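Local coordinates for cobalamin biosynthesis protein CobN (PDB 7C6O), which serves as the large, catalytic subunit of cobaltochelatase, the enzyme that inserts cobalt into the corrin ring during cobalamin biosynthesis, at residues D679-L682 and L683-G687; R750-V753 and D754-E757. One frame throughout, in Å; residues are numbered along the deposited sequence.

In the fold
Contact 1 comes first along the chain, in the middle of helix 675-694. Contact 2 follows in series, on the first two turns of helix 750-769. Each is local and closes no loop beyond a helical turn, and the two neither nest nor cross. About 16 Å separates their centres, yet they touch through a salt bridge between D686 of contact 1 and R750 of contact 2. Contact 1 packs its helix against helices 624-642 and 647-660. Contact 2 sets its helix against 675-694 and 624-642. Both belong to a helical part of the CobN chain, about 41 Å and 37 Å from the centre of the chain, measured between centres.

Contact 1 of 2, residues D679-L682 and L683-G687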
# COMPACT_ATOMS: atom_id res chain seq x y z
N ASP A 679 6.81 46.37 9.68
CA ASP A 679 7.93 45.51 10.08
C ASP A 679 7.45 44.18 10.64
O ASP A 679 8.14 43.17 10.49
CB ASP A 679 8.80 46.24 11.10
CG ASP A 679 9.50 47.45 10.51
OD1 ASP A 679 9.38 47.65 9.28
OD2 ASP A 679 10.15 48.19 11.26
N ASP A 680 6.29 44.16 11.30
CA ASP A 680 5.72 42.89 11.74
C ASP A 680 5.33 42.03 10.55
O ASP A 680 5.48 40.81 10.57
CB ASP A 680 4.52 43.14 12.64
CG ASP A 680 3.97 41.85 13.24
OD1 ASP A 680 4.73 40.88 13.37
OD2 ASP A 680 2.76 41.82 13.58
N MET A 681 4.82 42.66 9.49
CA MET A 681 4.51 41.93 8.26
C MET A 681 5.77 41.33 7.65
O MET A 681 5.71 40.23 7.09
CB MET A 681 3.81 42.86 7.27
CG MET A 681 3.43 42.21 5.95
SD MET A 681 4.74 42.33 4.71
CE MET A 681 4.92 44.10 4.55
N LEU A 682 6.90 42.01 7.76
CA LEU A 682 8.14 41.49 7.20
C LEU A 682 8.64 40.27 7.96
O LEU A 682 9.35 39.44 7.39
CB LEU A 682 9.22 42.58 7.18
CG LEU A 682 8.96 43.76 6.25
CD1 LEU A 682 10.14 44.72 6.29
CD2 LEU A 682 8.68 43.29 4.83
N LEU A 683 8.29 40.15 9.24
CA LEU A 683 8.60 38.92 9.96
C LEU A 683 7.88 37.73 9.34
O LEU A 683 8.43 36.62 9.31
CB LEU A 683 8.23 39.06 11.44
CG LEU A 683 8.98 40.14 12.22
CD1 LEU A 683 8.60 40.10 13.69
CD2 LEU A 683 10.48 40.01 12.04
N HIS A 684 6.67 37.95 8.84
CA HIS A 684 5.96 36.90 8.11
C HIS A 684 6.63 36.62 6.77
O HIS A 684 6.74 35.46 6.36
CB HIS A 684 4.50 37.31 7.92
CG HIS A 684 3.74 36.48 6.93
ND1 HIS A 684 3.58 35.12 7.07
CD2 HIS A 684 3.10 36.82 5.79
CE1 HIS A 684 2.87 34.66 6.05
NE2 HIS A 684 2.57 35.67 5.26
N VAL A 685 7.09 37.66 6.08
CA VAL A 685 7.82 37.48 4.83
C VAL A 685 9.11 36.71 5.07
O VAL A 685 9.49 35.84 4.28
CB VAL A 685 8.09 38.85 4.17
CG1 VAL A 685 8.87 38.67 2.87
CG2 VAL A 685 6.78 39.57 3.91
N ASP A 686 9.80 37.03 6.18
CA ASP A 686 11.02 36.32 6.55
C ASP A 686 10.78 34.82 6.64
O ASP A 686 11.54 34.02 6.09
CB ASP A 686 11.54 36.84 7.89
CG ASP A 686 12.68 37.82 7.74
OD1 ASP A 686 13.45 37.69 6.77
OD2 ASP A 686 12.80 38.72 8.60
N GLY A 687 9.73 34.42 7.36
CA GLY A 687 9.44 33.00 7.50
C GLY A 687 9.04 32.36 6.19
O GLY A 687 9.45 31.23 5.89
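M681 and V685 meet one turn apart on a single helix. The sulfur SD of M681 lies 3.5 Å from CG2 of V685, and the two side chains cross obliquely. CG of M681 stands anti to the backbone N (chi1 -180°). The chain then bends at chi2 and chi3, which brings SD against the valine methyl. That same CG2 also sits 3.4 Å from the carbonyl O of M681, so one methyl packs against both the sulfur and the carbonyl oxygen of M681. L682 adds a looser apolar touch, with its CD2 4.3 Å from CG2 of V685. M681, L682 and V685 are all buried. L682 and V685 reach helix 624-642 at L633 and L629, while M681 rests on L669 and P673.

The other side of the helix is open. There D680 and L683 cross at about a right angle, and OD1 of D680 comes within 4.0 Å of CD1 of L683. This is contact between a carboxylate oxygen and a methyl, and both residues are exposed.

The backbone keeps the spacing. V685 N donates to M681 O at 3.1 Å. D686 N reaches L682 O at 2.7 Å, the shortest of the hydrogen bonds between the two segments. L683 N bonds to D679 O at 3.3 Å, and its second bond, to D680 O, is weak.

The acids D679 and D686 turn their polar ends to other helices. D679 pairs with R651 and H636, and D686 pairs with R750. The chemistry is thus divided by face. Methionine, leucine and valine cover the buried face, packed on helices 624-642 and 647-660 and on the loop residues L667, L669 and P673. The outward pairing of the two acids probably helps fix how the helices sit together.

Contact 2 of 2, residues R750-V753 and D754-E757; sequences RATV and DQTE
T756 folds its hydroxyl back onto the turn before it. OG1 donates to the carbonyl O of T752 at 2.8 Å, and T756 N donates to the same oxygen at 2.9 Å. The two donors arrive from opposite faces of the carbonyl plane. OG1 lies beside the backbone N (chi1 -51°), which places the hydroxyl within range of that carbonyl. One oxygen therefore takes two bonds, and a hydroxyl on a buried residue is satisfied within its own helix.

This is the tight side. T756 and V753 are buried against L742 and R737, and V753 also touches C690 of helix 675-694. E757 N closes the next turn on V753 O at 2.9 Å.

The exposed side is looser. The chain of Q755, extended beyond CG, leads back over A751. Its CG is 3.3 Å from A751 O, and its NE2 is 3.5 Å from the same A751 O without a hydrogen bond. The Q755 N to A751 O bond, at 3.3 Å, is longer than the bonds of the buried side.

D754 and R750 lie one turn apart with opposite charges, but R750 NH1 and D754 OD2 stay 4.8 Å apart. Each has its partners elsewhere. R750 bridges D686 and D634, and D754 bridges K693, which ties helix 750-769 to helices 675-694 and 624-642. E757 pairs with R737 of the short helix 736-739.

The T756 hydroxyl makes the familiar intrahelical bond of a threonine to the carbonyl four residues earlier, here within the first two turns of helix 750-769.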
# COMPACT_ATOMS: atom_id res chain seq x y z
N ARG A 750 15.41 33.27 9.79
CA ARG A 750 15.80 33.05 8.40
C ARG A 750 17.31 33.10 8.22
O ARG A 750 17.90 32.25 7.54
CB ARG A 750 15.12 34.08 7.50
CG ARG A 750 15.65 34.10 6.08
CD ARG A 750 14.94 35.14 5.22
NE ARG A 750 15.25 36.51 5.61
CZ ARG A 750 16.33 37.18 5.21
NH1 ARG A 750 17.20 36.60 4.40
NH2 ARG A 750 16.53 38.43 5.61
N ALA A 751 17.97 34.08 8.84
CA ALA A 751 19.40 34.26 8.61
C ALA A 751 20.21 33.11 9.19
O ALA A 751 21.18 32.65 8.58
CB ALA A 751 19.87 35.59 9.21
N THR A 752 19.82 32.62 10.37
CA THR A 752 20.61 31.56 11.01
C THR A 752 20.39 30.21 10.35
O THR A 752 21.26 29.34 10.41
CB THR A 752 20.28 31.48 12.50
OG1 THR A 752 18.86 31.48 12.68
CG2 THR A 752 20.88 32.68 13.23
N VAL A 753 19.23 30.01 9.71
CA VAL A 753 19.02 28.78 8.94
C VAL A 753 20.04 28.68 7.82
O VAL A 753 20.64 27.62 7.60
CB VAL A 753 17.58 28.72 8.40
CG1 VAL A 753 17.41 27.54 7.45
CG2 VAL A 753 16.58 28.62 9.55
N ASP A 754 20.27 29.79 7.10
CA ASP A 754 21.22 29.77 6.00
C ASP A 754 22.64 29.52 6.48
O ASP A 754 23.40 28.78 5.85
CB ASP A 754 21.15 31.10 5.23
CG ASP A 754 19.88 31.24 4.42
OD1 ASP A 754 19.34 30.20 3.98
OD2 ASP A 754 19.42 32.38 4.22
N GLN A 755 23.01 30.12 7.61
CA GLN A 755 24.36 29.93 8.13
C GLN A 755 24.57 28.50 8.63
O GLN A 755 25.63 27.91 8.41
CB GLN A 755 24.63 30.94 9.25
CG GLN A 755 24.43 32.38 8.80
CD GLN A 755 24.39 33.35 9.96
OE1 GLN A 755 24.77 33.03 11.08
NE2 GLN A 755 23.92 34.57 9.69
N THR A 756 23.55 27.92 9.28
CA THR A 756 23.68 26.55 9.75
C THR A 756 23.69 25.56 8.59
O THR A 756 24.40 24.56 8.62
CB THR A 756 22.54 26.23 10.73
OG1 THR A 756 22.48 27.24 11.73
CG2 THR A 756 22.79 24.89 11.40
N GLU A 757 22.90 25.84 7.55
CA GLU A 757 22.93 24.99 6.36
C GLU A 757 24.30 25.01 5.71
O GLU A 757 24.81 23.97 5.28
CB GLU A 757 21.85 25.43 5.37
CG GLU A 757 21.88 24.69 4.03
CD GLU A 757 21.41 23.25 4.13
OE1 GLU A 757 20.77 22.88 5.14
OE2 GLU A 757 21.68 22.48 3.18